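Local coordinates for protein oxidoreductase, 2OG-Fe(II) oxygenase family (Burkholderia pseudomallei, PDB 6N1F) that probably acts as an iron-dependent oxidoreductase of the 2-oxoglutarate/Fe(II) oxygenase family and holds a ferric ion at its metal site, at residues N144-D149 and H209-V214; S167-L172 and S221-Y226; A175-E180 and V214-R219. All coordinates share one frame; numbering follows the deposited sequence.

Contact 1: N144-D149 and H209-V214. With FE (Fe (III) ion), chain E.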
ATOM      1  N   ASN A 144       0.490  -7.357   5.423  1.00 26.98           N
ATOM      2  CA  ASN A 144       0.723  -8.602   4.697  1.00 24.44           C
ATOM      3  C   ASN A 144       2.117  -9.103   5.018  1.00 26.03           C
ATOM      4  O   ASN A 144       3.103  -8.412   4.741  1.00 30.24           O
ATOM      5  CB  ASN A 144       0.593  -8.411   3.191  1.00 24.10           C
ATOM      6  CG  ASN A 144      -0.818  -8.173   2.767  1.00 30.86           C
ATOM      7  OD1 ASN A 144      -1.759  -8.496   3.493  1.00 34.02           O
ATOM      8  ND2 ASN A 144      -0.988  -7.613   1.581  1.00 33.41           N
ATOM      9  N   ARG A 145       2.203 -10.307   5.570  1.00 25.28           N
ATOM     10  CA  ARG A 145       3.481 -10.923   5.899  1.00 25.51           C
ATOM     11  C   ARG A 145       3.724 -12.077   4.928  1.00 25.75           C
ATOM     12  O   ARG A 145       3.093 -13.139   5.033  1.00 26.72           O
ATOM     13  CB  ARG A 145       3.486 -11.380   7.352  1.00 31.80           C
ATOM     14  CG  ARG A 145       4.771 -12.048   7.785  1.00 37.63           C
ATOM     15  CD  ARG A 145       4.745 -12.287   9.278  1.00 43.85           C
ATOM     16  NE  ARG A 145       5.597 -13.405   9.655  1.00 37.34           N
ATOM     17  CZ  ARG A 145       5.157 -14.638   9.860  1.00 48.54           C
ATOM     18  NH1 ARG A 145       3.863 -14.919   9.728  1.00 59.18           N
ATOM     19  NH2 ARG A 145       6.010 -15.595  10.197  1.00 51.98           N
HETATM   20  N   MSE A 146       4.635 -11.866   3.986  1.00 25.05           N
HETATM   21  CA  MSE A 146       4.832 -12.802   2.890  1.00 25.30           C
HETATM   22  C   MSE A 146       6.089 -13.616   3.119  1.00 25.91           C
HETATM   23  O   MSE A 146       7.182 -13.056   3.281  1.00 25.60           O
HETATM   24  CB  MSE A 146       4.915 -12.058   1.545  1.00 24.45           C
HETATM   25  CG  MSE A 146       3.678 -11.233   1.195  1.00 24.24           C
HETATM   26 SE   MSE A 146       3.919 -10.330  -0.521  1.00 34.13          SE
HETATM   27  CE  MSE A 146       4.096 -11.868  -1.703  1.00 24.33           C
ATOM     28  N   LEU A 147       5.928 -14.932   3.146  1.00 26.96           N
ATOM     29  CA  LEU A 147       7.030 -15.826   3.440  1.00 27.86           C
ATOM     30  C   LEU A 147       7.750 -16.215   2.151  1.00 39.21           C
ATOM     31  O   LEU A 147       7.297 -15.914   1.044  1.00 27.29           O
ATOM     32  CB  LEU A 147       6.512 -17.060   4.172  1.00 29.24           C
ATOM     33  CG  LEU A 147       5.669 -16.734   5.395  1.00 29.57           C
ATOM     34  CD1 LEU A 147       5.164 -18.014   6.026  1.00 31.20           C
ATOM     35  CD2 LEU A 147       6.470 -15.930   6.384  1.00 29.43           C
ATOM     36  N   LYS A 148       8.891 -16.898   2.308  1.00 28.72           N
ATOM     37  CA  LYS A 148       9.684 -17.315   1.159  1.00 35.75           C
ATOM     38  C   LYS A 148       8.838 -18.130   0.196  1.00 36.99           C
ATOM     39  O   LYS A 148       8.100 -19.025   0.615  1.00 30.16           O
ATOM     40  CB  LYS A 148      10.883 -18.140   1.613  1.00 32.75           C
ATOM     41  CG  LYS A 148      11.876 -18.446   0.517  1.00 34.41           C
ATOM     42  CD  LYS A 148      13.107 -19.142   1.091  1.00 45.24           C
ATOM     43  CE  LYS A 148      13.983 -19.728  -0.010  1.00 50.96           C
ATOM     44  NZ  LYS A 148      13.169 -20.421  -1.040  1.00 50.99           N
ATOM     45  N   ASP A 149       8.933 -17.792  -1.091  1.00 29.04           N
ATOM     46  CA  ASP A 149       8.279 -18.447  -2.226  1.00 29.55           C
ATOM     47  C   ASP A 149       6.818 -18.034  -2.358  1.00 36.15           C
ATOM     48  O   ASP A 149       6.132 -18.527  -3.254  1.00 39.75           O
ATOM     49  CB  ASP A 149       8.368 -19.980  -2.163  1.00 35.98           C
ATOM     50  CG  ASP A 149       9.792 -20.470  -2.172  1.00 46.06           C
ATOM     51  OD1 ASP A 149      10.550 -20.075  -3.086  1.00 49.76           O
ATOM     52  OD2 ASP A 149      10.160 -21.231  -1.256  1.00 49.44           O
ATOM     53  N   HIS A 209      -1.291  -5.095 -11.236  1.00 30.29           N
ATOM     54  CA  HIS A 209      -0.005  -5.150 -10.545  1.00 25.95           C
ATOM     55  C   HIS A 209       0.131  -6.462  -9.782  1.00 29.61           C
ATOM     56  O   HIS A 209      -0.832  -7.214  -9.612  1.00 27.89           O
ATOM     57  CB  HIS A 209       0.184  -3.970  -9.591  1.00 25.26           C
ATOM     58  CG  HIS A 209      -0.853  -3.891  -8.523  1.00 48.69           C
ATOM     59  ND1 HIS A 209      -1.825  -2.914  -8.505  1.00 54.89           N
ATOM     60  CD2 HIS A 209      -1.074  -4.667  -7.436  1.00 51.78           C
ATOM     61  CE1 HIS A 209      -2.598  -3.089  -7.449  1.00 57.10           C
ATOM     62  NE2 HIS A 209      -2.165  -4.145  -6.783  1.00 60.86           N
ATOM     63  N   GLU A 210       1.346  -6.713  -9.294  1.00 23.98           N
ATOM     64  CA  GLU A 210       1.687  -7.998  -8.706  1.00 24.13           C
ATOM     65  C   GLU A 210       2.926  -7.834  -7.850  1.00 28.39           C
ATOM     66  O   GLU A 210       3.719  -6.906  -8.033  1.00 20.34           O
ATOM     67  CB  GLU A 210       1.967  -9.046  -9.788  1.00 25.47           C
ATOM     68  CG  GLU A 210       3.301  -8.794 -10.457  1.00 25.97           C
ATOM     69  CD  GLU A 210       3.715  -9.877 -11.452  1.00 39.55           C
ATOM     70  OE1 GLU A 210       3.379 -11.059 -11.235  1.00 43.46           O
ATOM     71  OE2 GLU A 210       4.389  -9.536 -12.448  1.00 33.07           O
ATOM     72  N   VAL A 211       3.113  -8.781  -6.944  1.00 23.65           N
ATOM     73  CA  VAL A 211       4.349  -8.896  -6.189  1.00 21.66           C
ATOM     74  C   VAL A 211       5.025 -10.187  -6.626  1.00 26.80           C
ATOM     75  O   VAL A 211       4.403 -11.254  -6.600  1.00 27.02           O
ATOM     76  CB  VAL A 211       4.082  -8.869  -4.675  1.00 20.47           C
ATOM     77  CG1 VAL A 211       5.396  -8.931  -3.908  1.00 18.95           C
ATOM     78  CG2 VAL A 211       3.274  -7.612  -4.285  1.00 21.07           C
ATOM     79  N   ARG A 212       6.280 -10.089  -7.063  1.00 31.26           N
ATOM     80  CA  ARG A 212       6.975 -11.273  -7.541  1.00 26.49           C
ATOM     81  C   ARG A 212       7.521 -12.084  -6.371  1.00 28.49           C
ATOM     82  O   ARG A 212       7.554 -11.634  -5.217  1.00 21.75           O
ATOM     83  CB  ARG A 212       8.092 -10.902  -8.519  1.00 24.59           C
ATOM     84  CG  ARG A 212       7.549 -10.247  -9.768  1.00 34.12           C
ATOM     85  CD  ARG A 212       8.604 -10.009 -10.818  1.00 37.47           C
ATOM     86  NE  ARG A 212       7.984  -9.660 -12.094  1.00 38.60           N
ATOM     87  CZ  ARG A 212       8.629  -9.114 -13.121  1.00 39.17           C
ATOM     88  NH1 ARG A 212       9.923  -8.822 -13.024  1.00 38.63           N
ATOM     89  NH2 ARG A 212       7.973  -8.841 -14.238  1.00 30.56           N
ATOM     90  N   THR A 213       7.944 -13.304  -6.696  1.00 24.35           N
ATOM     91  CA  THR A 213       8.277 -14.312  -5.703  1.00 24.83           C
ATOM     92  C   THR A 213       9.227 -13.766  -4.652  1.00 27.76           C
ATOM     93  O   THR A 213      10.226 -13.120  -4.977  1.00 27.49           O
ATOM     94  CB  THR A 213       8.913 -15.522  -6.399  1.00 26.99           C
ATOM     95  OG1 THR A 213       8.089 -15.898  -7.498  1.00 40.49           O
ATOM     96  CG2 THR A 213       9.021 -16.692  -5.445  1.00 27.80           C
ATOM     97  N   VAL A 214       8.904 -14.035  -3.389  1.00 31.83           N
ATOM     98  CA  VAL A 214       9.793 -13.706  -2.283  1.00 27.26           C
ATOM     99  C   VAL A 214      10.886 -14.759  -2.241  1.00 25.59           C
ATOM    100  O   VAL A 214      10.599 -15.956  -2.161  1.00 29.40           O
ATOM    101  CB  VAL A 214       9.035 -13.639  -0.953  1.00 24.69           C
ATOM    102  CG1 VAL A 214      10.007 -13.387   0.175  1.00 23.56           C
ATOM    103  CG2 VAL A 214       7.989 -12.521  -0.997  1.00 25.34           C
TER
HETATM  104 FE    FE E 300      -3.126  -4.850  -4.981  0.90 52.11          FE
HETATM  105  O   HOH W   1      -1.103  -5.935  -3.942  1.00 44.42           O

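Contact 2: S167-L172 and S221-Y226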
ATOM      1  N   SER A 167      -3.533   3.290  -3.842  1.00 28.63           N
ATOM      2  CA  SER A 167      -3.055   2.330  -2.878  1.00 25.69           C
ATOM      3  C   SER A 167      -1.752   2.867  -2.306  1.00 23.76           C
ATOM      4  O   SER A 167      -0.970   3.496  -3.022  1.00 26.10           O
ATOM      5  CB  SER A 167      -2.847   0.964  -3.560  1.00 27.17           C
ATOM      6  OG  SER A 167      -2.229   0.057  -2.679  1.00 38.16           O
ATOM      7  N   VAL A 168      -1.531   2.648  -1.011  1.00 23.20           N
ATOM      8  CA  VAL A 168      -0.308   3.050  -0.329  1.00 28.03           C
ATOM      9  C   VAL A 168       0.266   1.824   0.358  1.00 27.01           C
ATOM     10  O   VAL A 168      -0.470   1.057   0.986  1.00 26.43           O
ATOM     11  CB  VAL A 168      -0.540   4.180   0.699  1.00 20.05           C
ATOM     12  CG1 VAL A 168       0.759   4.558   1.336  1.00 19.53           C
ATOM     13  CG2 VAL A 168      -1.147   5.385   0.015  1.00 23.09           C
ATOM     14  N   VAL A 169       1.578   1.634   0.233  1.00 29.38           N
ATOM     15  CA  VAL A 169       2.257   0.461   0.769  1.00 23.05           C
ATOM     16  C   VAL A 169       3.513   0.907   1.476  1.00 21.08           C
ATOM     17  O   VAL A 169       4.403   1.492   0.850  1.00 24.03           O
ATOM     18  CB  VAL A 169       2.609  -0.553  -0.327  1.00 25.63           C
ATOM     19  CG1 VAL A 169       3.174  -1.792   0.315  1.00 25.88           C
ATOM     20  CG2 VAL A 169       1.388  -0.868  -1.124  1.00 23.46           C
ATOM     21  N   ILE A 170       3.603   0.600   2.763  1.00 17.28           N
ATOM     22  CA  ILE A 170       4.753   0.928   3.592  1.00 20.89           C
ATOM     23  C   ILE A 170       5.535  -0.348   3.812  1.00 26.30           C
ATOM     24  O   ILE A 170       4.969  -1.346   4.271  1.00 27.09           O
ATOM     25  CB  ILE A 170       4.320   1.514   4.937  1.00 23.37           C
ATOM     26  CG1 ILE A 170       3.334   2.653   4.715  1.00 23.52           C
ATOM     27  CG2 ILE A 170       5.534   1.974   5.748  1.00 21.30           C
ATOM     28  CD1 ILE A 170       2.871   3.258   6.016  1.00 25.11           C
ATOM     29  N   GLN A 171       6.832  -0.328   3.513  1.00 27.69           N
ATOM     30  CA  GLN A 171       7.640  -1.539   3.619  1.00 28.78           C
ATOM     31  C   GLN A 171       8.212  -1.620   5.022  1.00 21.44           C
ATOM     32  O   GLN A 171       9.006  -0.765   5.431  1.00 22.28           O
ATOM     33  CB  GLN A 171       8.765  -1.585   2.585  1.00 31.46           C
ATOM     34  CG  GLN A 171       9.555  -2.908   2.577  1.00 33.40           C
ATOM     35  CD  GLN A 171       8.680  -4.129   2.289  1.00 36.15           C
ATOM     36  OE1 GLN A 171       8.909  -5.218   2.827  1.00 38.88           O
ATOM     37  NE2 GLN A 171       7.674  -3.947   1.447  1.00 20.85           N
ATOM     38  N   LEU A 172       7.800  -2.644   5.750  1.00 23.04           N
ATOM     39  CA  LEU A 172       8.286  -2.901   7.084  1.00 23.61           C
ATOM     40  C   LEU A 172       9.253  -4.059   7.119  1.00 25.78           C
ATOM     41  O   LEU A 172       9.734  -4.424   8.202  1.00 35.34           O
ATOM     42  CB  LEU A 172       7.110  -3.179   8.024  1.00 35.18           C
ATOM     43  CG  LEU A 172       6.137  -2.014   8.220  1.00 39.43           C
ATOM     44  CD1 LEU A 172       4.964  -2.428   9.102  1.00 38.06           C
ATOM     45  CD2 LEU A 172       6.858  -0.797   8.801  1.00 41.58           C
ATOM     46  N   SER A 221       4.569  -5.729   4.805  1.00 20.79           N
ATOM     47  CA  SER A 221       4.184  -4.427   4.286  1.00 29.05           C
ATOM     48  C   SER A 221       2.825  -4.024   4.831  1.00 22.31           C
ATOM     49  O   SER A 221       1.935  -4.864   4.979  1.00 22.83           O
ATOM     50  CB  SER A 221       4.163  -4.439   2.749  1.00 33.83           C
ATOM     51  OG  SER A 221       3.243  -5.391   2.243  1.00 37.63           O
ATOM     52  N   LEU A 222       2.674  -2.735   5.132  1.00 22.95           N
ATOM     53  CA  LEU A 222       1.380  -2.154   5.480  1.00 20.82           C
ATOM     54  C   LEU A 222       0.731  -1.616   4.208  1.00 25.37           C
ATOM     55  O   LEU A 222       1.292  -0.734   3.545  1.00 24.15           O
ATOM     56  CB  LEU A 222       1.553  -1.036   6.515  1.00 22.11           C
ATOM     57  CG  LEU A 222       0.326  -0.588   7.296  1.00 29.43           C
ATOM     58  CD1 LEU A 222       0.778   0.325   8.414  1.00 38.41           C
ATOM     59  CD2 LEU A 222      -0.672   0.129   6.441  1.00 31.41           C
ATOM     60  N   VAL A 223      -0.468  -2.103   3.897  1.00 21.71           N
ATOM     61  CA  VAL A 223      -1.154  -1.780   2.654  1.00 20.54           C
ATOM     62  C   VAL A 223      -2.476  -1.106   3.001  1.00 20.78           C
ATOM     63  O   VAL A 223      -3.220  -1.600   3.853  1.00 27.44           O
ATOM     64  CB  VAL A 223      -1.384  -3.043   1.802  1.00 21.89           C
ATOM     65  CG1 VAL A 223      -2.203  -2.714   0.579  1.00 24.85           C
ATOM     66  CG2 VAL A 223      -0.060  -3.660   1.398  1.00 31.12           C
ATOM     67  N   TYR A 224      -2.774   0.016   2.354  1.00 22.87           N
ATOM     68  CA  TYR A 224      -4.094   0.606   2.547  1.00 23.31           C
ATOM     69  C   TYR A 224      -4.569   1.284   1.274  1.00 30.89           C
ATOM     70  O   TYR A 224      -3.788   1.567   0.362  1.00 28.00           O
ATOM     71  CB  TYR A 224      -4.152   1.587   3.732  1.00 24.44           C
ATOM     72  CG  TYR A 224      -3.145   2.729   3.818  1.00 27.57           C
ATOM     73  CD1 TYR A 224      -3.549   4.054   3.661  1.00 23.99           C
ATOM     74  CD2 TYR A 224      -1.814   2.491   4.145  1.00 25.77           C
ATOM     75  CE1 TYR A 224      -2.641   5.111   3.786  1.00 25.01           C
ATOM     76  CE2 TYR A 224      -0.896   3.541   4.267  1.00 24.94           C
ATOM     77  CZ  TYR A 224      -1.312   4.839   4.088  1.00 23.37           C
ATOM     78  OH  TYR A 224      -0.390   5.852   4.207  1.00 31.36           O
ATOM     79  N   PHE A 225      -5.872   1.564   1.242  1.00 25.52           N
ATOM     80  CA  PHE A 225      -6.567   1.963   0.029  1.00 29.03           C
ATOM     81  C   PHE A 225      -7.377   3.228   0.276  1.00 25.27           C
ATOM     82  O   PHE A 225      -8.060   3.352   1.295  1.00 34.76           O
ATOM     83  CB  PHE A 225      -7.466   0.821  -0.459  1.00 24.36           C
ATOM     84  CG  PHE A 225      -6.706  -0.450  -0.760  1.00 34.53           C
ATOM     85  CD1 PHE A 225      -6.253  -0.714  -2.039  1.00 28.74           C
ATOM     86  CD2 PHE A 225      -6.421  -1.357   0.247  1.00 35.38           C
ATOM     87  CE1 PHE A 225      -5.548  -1.866  -2.316  1.00 33.84           C
ATOM     88  CE2 PHE A 225      -5.717  -2.507  -0.019  1.00 34.65           C
ATOM     89  CZ  PHE A 225      -5.282  -2.766  -1.303  1.00 38.25           C
ATOM     90  N   TYR A 226      -7.289   4.159  -0.667  1.00 32.35           N
ATOM     91  CA  TYR A 226      -7.919   5.467  -0.579  1.00 29.75           C
ATOM     92  C   TYR A 226      -9.052   5.571  -1.595  1.00 33.85           C
ATOM     93  O   TYR A 226      -8.896   5.183  -2.759  1.00 35.41           O
ATOM     94  CB  TYR A 226      -6.905   6.586  -0.855  1.00 28.04           C
ATOM     95  CG  TYR A 226      -6.100   7.107   0.312  1.00 26.12           C
ATOM     96  CD1 TYR A 226      -6.701   7.848   1.320  1.00 28.03           C
ATOM     97  CD2 TYR A 226      -4.727   6.907   0.382  1.00 29.02           C
ATOM     98  CE1 TYR A 226      -5.968   8.365   2.376  1.00 36.38           C
ATOM     99  CE2 TYR A 226      -3.982   7.419   1.449  1.00 35.55           C
ATOM    100  CZ  TYR A 226      -4.612   8.143   2.438  1.00 34.84           C
ATOM    101  OH  TYR A 226      -3.901   8.653   3.498  1.00 42.80           O
TER

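Contact 3: A175-E180 and V214-R219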
ATOM      1  N   ALA A 175      14.755  -7.117   5.702  1.00 65.50           N
ATOM      2  CA  ALA A 175      15.687  -7.600   4.690  1.00 53.92           C
ATOM      3  C   ALA A 175      15.091  -8.816   4.009  1.00 53.51           C
ATOM      4  O   ALA A 175      14.725  -9.781   4.685  1.00 60.48           O
ATOM      5  CB  ALA A 175      17.042  -7.958   5.307  1.00 53.66           C
ATOM      6  N   PHE A 176      15.015  -8.774   2.682  1.00 50.95           N
ATOM      7  CA  PHE A 176      14.532  -9.909   1.905  1.00 52.51           C
ATOM      8  C   PHE A 176      15.050  -9.786   0.478  1.00 59.09           C
ATOM      9  O   PHE A 176      15.527  -8.727   0.058  1.00 51.54           O
ATOM     10  CB  PHE A 176      12.999  -9.994   1.925  1.00 44.04           C
ATOM     11  CG  PHE A 176      12.319  -8.766   1.390  1.00 39.52           C
ATOM     12  CD1 PHE A 176      11.922  -8.698   0.058  1.00 40.91           C
ATOM     13  CD2 PHE A 176      12.097  -7.672   2.212  1.00 35.25           C
ATOM     14  CE1 PHE A 176      11.304  -7.564  -0.447  1.00 43.09           C
ATOM     15  CE2 PHE A 176      11.483  -6.532   1.719  1.00 38.38           C
ATOM     16  CZ  PHE A 176      11.083  -6.478   0.387  1.00 42.16           C
ATOM     17  N   ASP A 177      14.957 -10.894  -0.256  1.00 66.95           N
ATOM     18  CA  ASP A 177      15.266 -10.952  -1.677  1.00 65.39           C
ATOM     19  C   ASP A 177      13.981 -11.116  -2.477  1.00 54.05           C
ATOM     20  O   ASP A 177      12.951 -11.552  -1.953  1.00 48.01           O
ATOM     21  CB  ASP A 177      16.227 -12.105  -1.986  1.00 78.28           C
ATOM     22  CG  ASP A 177      17.569 -11.939  -1.311  1.00 84.72           C
ATOM     23  OD1 ASP A 177      17.822 -10.842  -0.773  1.00 85.52           O
ATOM     24  OD2 ASP A 177      18.364 -12.899  -1.308  1.00 91.47           O
ATOM     25  N   GLY A 178      14.053 -10.765  -3.759  1.00 46.50           N
ATOM     26  CA  GLY A 178      12.869 -10.825  -4.598  1.00 41.08           C
ATOM     27  C   GLY A 178      11.780  -9.897  -4.093  1.00 37.28           C
ATOM     28  O   GLY A 178      12.040  -8.824  -3.538  1.00 33.42           O
ATOM     29  N   GLY A 179      10.529 -10.317  -4.286  1.00 37.59           N
ATOM     30  CA  GLY A 179       9.407  -9.552  -3.759  1.00 29.85           C
ATOM     31  C   GLY A 179       9.188  -8.197  -4.401  1.00 27.63           C
ATOM     32  O   GLY A 179       8.681  -7.275  -3.741  1.00 27.22           O
ATOM     33  N   GLU A 180       9.545  -8.043  -5.673  1.00 28.45           N
ATOM     34  CA  GLU A 180       9.332  -6.763  -6.328  1.00 26.86           C
ATOM     35  C   GLU A 180       7.845  -6.491  -6.546  1.00 26.09           C
ATOM     36  O   GLU A 180       7.055  -7.385  -6.861  1.00 24.99           O
ATOM     37  CB  GLU A 180      10.074  -6.696  -7.655  1.00 28.76           C
ATOM     38  CG  GLU A 180      11.592  -6.801  -7.540  1.00 31.51           C
ATOM     39  CD  GLU A 180      12.064  -8.234  -7.571  1.00 43.39           C
ATOM     40  OE1 GLU A 180      11.189  -9.130  -7.527  1.00 42.02           O
ATOM     41  OE2 GLU A 180      13.297  -8.467  -7.649  1.00 44.57           O
ATOM     42  N   VAL A 214       8.904 -14.035  -3.389  1.00 31.83           N
ATOM     43  CA  VAL A 214       9.793 -13.706  -2.283  1.00 27.26           C
ATOM     44  C   VAL A 214      10.886 -14.759  -2.241  1.00 25.59           C
ATOM     45  O   VAL A 214      10.599 -15.956  -2.161  1.00 29.40           O
ATOM     46  CB  VAL A 214       9.035 -13.639  -0.953  1.00 24.69           C
ATOM     47  CG1 VAL A 214      10.007 -13.387   0.175  1.00 23.56           C
ATOM     48  CG2 VAL A 214       7.989 -12.521  -0.997  1.00 25.34           C
ATOM     49  N   ARG A 215      12.139 -14.318  -2.291  1.00 26.31           N
ATOM     50  CA  ARG A 215      13.247 -15.237  -2.474  1.00 40.93           C
ATOM     51  C   ARG A 215      14.038 -15.489  -1.201  1.00 52.39           C
ATOM     52  O   ARG A 215      14.835 -16.434  -1.169  1.00 66.18           O
ATOM     53  CB  ARG A 215      14.182 -14.732  -3.587  1.00 42.40           C
ATOM     54  CG  ARG A 215      13.583 -14.894  -4.989  1.00 37.69           C
ATOM     55  CD  ARG A 215      14.603 -14.774  -6.109  1.00 44.51           C
ATOM     56  NE  ARG A 215      14.494 -13.503  -6.813  1.00 51.17           N
ATOM     57  CZ  ARG A 215      15.399 -12.528  -6.756  1.00 66.47           C
ATOM     58  NH1 ARG A 215      16.505 -12.685  -6.034  1.00 70.95           N
ATOM     59  NH2 ARG A 215      15.203 -11.395  -7.428  1.00 68.73           N
ATOM     60  N   ALA A 216      13.831 -14.702  -0.149  1.00 49.59           N
ATOM     61  CA  ALA A 216      14.501 -15.002   1.107  1.00 58.84           C
ATOM     62  C   ALA A 216      13.734 -14.370   2.258  1.00 53.12           C
ATOM     63  O   ALA A 216      12.978 -13.413   2.076  1.00 47.86           O
ATOM     64  CB  ALA A 216      15.962 -14.531   1.097  1.00 59.67           C
ATOM     65  N   ASN A 217      13.967 -14.929   3.451  1.00 44.21           N
ATOM     66  CA  ASN A 217      13.301 -14.607   4.709  1.00 43.55           C
ATOM     67  C   ASN A 217      11.815 -14.309   4.536  1.00 43.86           C
ATOM     68  O   ASN A 217      11.021 -15.223   4.288  1.00 45.93           O
ATOM     69  CB  ASN A 217      14.000 -13.435   5.402  1.00 40.96           C
ATOM     70  CG  ASN A 217      13.674 -13.364   6.892  1.00 47.31           C
ATOM     71  OD1 ASN A 217      13.264 -14.355   7.501  1.00 44.54           O
ATOM     72  ND2 ASN A 217      13.855 -12.188   7.483  1.00 56.73           N
ATOM     73  N   GLU A 218      11.429 -13.043   4.676  1.00 33.34           N
ATOM     74  CA  GLU A 218      10.021 -12.676   4.660  1.00 33.58           C
ATOM     75  C   GLU A 218       9.901 -11.203   4.304  1.00 28.88           C
ATOM     76  O   GLU A 218      10.839 -10.427   4.482  1.00 24.22           O
ATOM     77  CB  GLU A 218       9.351 -12.960   6.010  1.00 42.71           C
ATOM     78  CG  GLU A 218       9.771 -12.018   7.117  1.00 49.22           C
ATOM     79  CD  GLU A 218       9.038 -12.281   8.425  1.00 63.57           C
ATOM     80  OE1 GLU A 218       8.827 -13.462   8.773  1.00 67.34           O
ATOM     81  OE2 GLU A 218       8.669 -11.302   9.107  1.00 67.28           O
ATOM     82  N   ARG A 219       8.732 -10.832   3.793  1.00 24.71           N
ATOM     83  CA  ARG A 219       8.476  -9.480   3.316  1.00 25.71           C
ATOM     84  C   ARG A 219       7.186  -9.016   3.970  1.00 25.70           C
ATOM     85  O   ARG A 219       6.143  -9.671   3.830  1.00 25.23           O
ATOM     86  CB  ARG A 219       8.388  -9.455   1.783  1.00 29.38           C
ATOM     87  CG  ARG A 219       7.959  -8.137   1.110  1.00 26.54           C
ATOM     88  CD  ARG A 219       7.381  -8.504  -0.257  1.00 23.25           C
ATOM     89  NE  ARG A 219       7.422  -7.450  -1.265  1.00 26.09           N
ATOM     90  CZ  ARG A 219       6.409  -6.629  -1.537  1.00 27.27           C
ATOM     91  NH1 ARG A 219       5.259  -6.716  -0.862  1.00 23.51           N
ATOM     92  NH2 ARG A 219       6.536  -5.734  -2.500  1.00 26.53           N
TER
HETATM   93  O   HOH W   2      11.266 -12.516  -7.735  1.00 30.07           O
HETATM   94  O   HOH W   3      14.258 -10.200  -9.471  1.00 40.02           O

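Contact 1: N144-D149 and H209-V214
Val214 meets all of Met146 to Asp149, where the end of strand 137-147 comes up against the loop that follows strand 208-211. Its CB lies 3.5 Å from Leu147 O. Its two methyls go to different partners. CG1 sits near Leu147 O and the backbone of Lys148. CG2 touches the methyl end of Met146, at 4.0 Å from CE. Met146 is a selenomethionine. Its chain runs straight as far as SE and then bends (chi3 63°). SE and CE both lie against Val211 CG1, CE at 3.9 Å. Met146 CE thus touches both valines. Beyond this apolar patch the backbones are tied directly. Asp149 N donates to Val214 O at 2.7 Å, and the bond is fairly straight, 161° at the hydrogen. Thr213 CG2 lies against the Asp149 backbone, 3.7 Å from its CA. The exposed Asp149 forms a salt bridge with its own neighbour, Lys148 NZ to Asp149 OD2 at 3.1 Å. At the other end of the second segment, His209 NE2 binds the iron at 2.2 Å, with His155 and Asp157 as the other protein ligands. The chemistry therefore changes along the contact. Buried methyls make the inner part. One short backbone bond ties the outer part, beside a local Lys148-Asp149 ion pair.

Contact 2: S167-L172 and S221-Y226
Val168 and Tyr224 are paired across two strands of the large antiparallel sheet, part of the double-stranded beta-helix (jelly roll) core of this family. They are a hydrogen-bonded pair, with Val168 N to Tyr224 O and Tyr224 N to Val168 O both at 2.9 Å. Ile170 and Leu222 form the next such pair. Ile170 N reaches Leu222 O at 2.8 Å, and Leu222 N returns the bond to Ile170 O. All four acceptors also receive a CA-H. Val169 CA meets Leu222 O at 3.2 Å, Ser221 CA meets Ile170 O, Ser167 CA meets Tyr224 O, and Val223 CA meets Val168 O. The alternate residues Ser167, Val169 and Gln171 form non-hydrogen-bonded pairs with Phe225, Val223 and Ser221. Their backbones bond on the other side, Ser167 with Thr203 and Val169 with Ile201 of strand 200-204. Phe225 stacks on Tyr164 and lies close to the iron ligand Asp157. On the face that carries Val168, the Tyr224 side chain starts between its own N and carbonyl carbon (chi1 53°), which lays the ring beside Val168. Val168 CB makes a CH-pi contact 3.7 Å from the ring centroid. Val168 CG2 meets the edge of Tyr226, and Val168 CG1 lies 3.4 Å from Tyr224 OH.

Contact 3: A175-E180 and V214-R219
Gly179 O takes two N-H groups from the Arg219 guanidinium. Arg219 NE gives the sounder bond, at 2.8 Å and 133°, and approaches in the carbonyl plane on a lone pair. Arg219 NH2 adds a weak bond to the same oxygen at 2.9 Å. The Arg219 chain is extended from CG to NE, and its CG lies over one face of Phe176, 3.8 Å from the ring centroid. This CH-pi contact and the carbonyl hold the arginine from two directions. The outer half of the contact is backbone and charge. Arg215 N donates to Asp177 O at 2.9 Å, coming from above the carbonyl plane. The Arg215 chain bends at chi3 (-106°) and places one guanidinium face over Gly178, with Arg215 CZ 3.7 Å from Gly178 N. There Arg215 NH2 forms a salt bridge with Glu180 OE2 at 3.5 Å. The loop before strand 181-184 is thus pinned against the loop leading into strand 218-227 and its first residues. Arg219 and Ser221 follow the iron ligand His209 with the spacing of the R-x-S motif, whose arginine binds the distal carboxylate of 2-oxoglutarate in relatives. The Arg219 side chain is about 10 Å from the iron at nearest atoms, consistent with a similar site here.

In the fold
Contact 2 is the core of the group. Its centre lies about 2 Å from the centre of the chain. It is almost wholly buried, and is held by regular strand pairing and apolar side chains. Contacts 1 and 3 lie at one end of the fold and are only partly buried. Contact 1 is held by methyl packing and one backbone bond, contact 3 by arginine bonds, a salt bridge and one backbone bond. They share Val214 and sit about 7 Å apart between centres. Strand 218-227 runs through both 2 and 3, and its neighbour 137-147 brings contact 1 to the same sheet: Asn144 N probably bonds Ser221 O, and Met146 N probably bonds Arg219 O. Gln171 of contact 2 packs on Phe176 and Arg219 of contact 3.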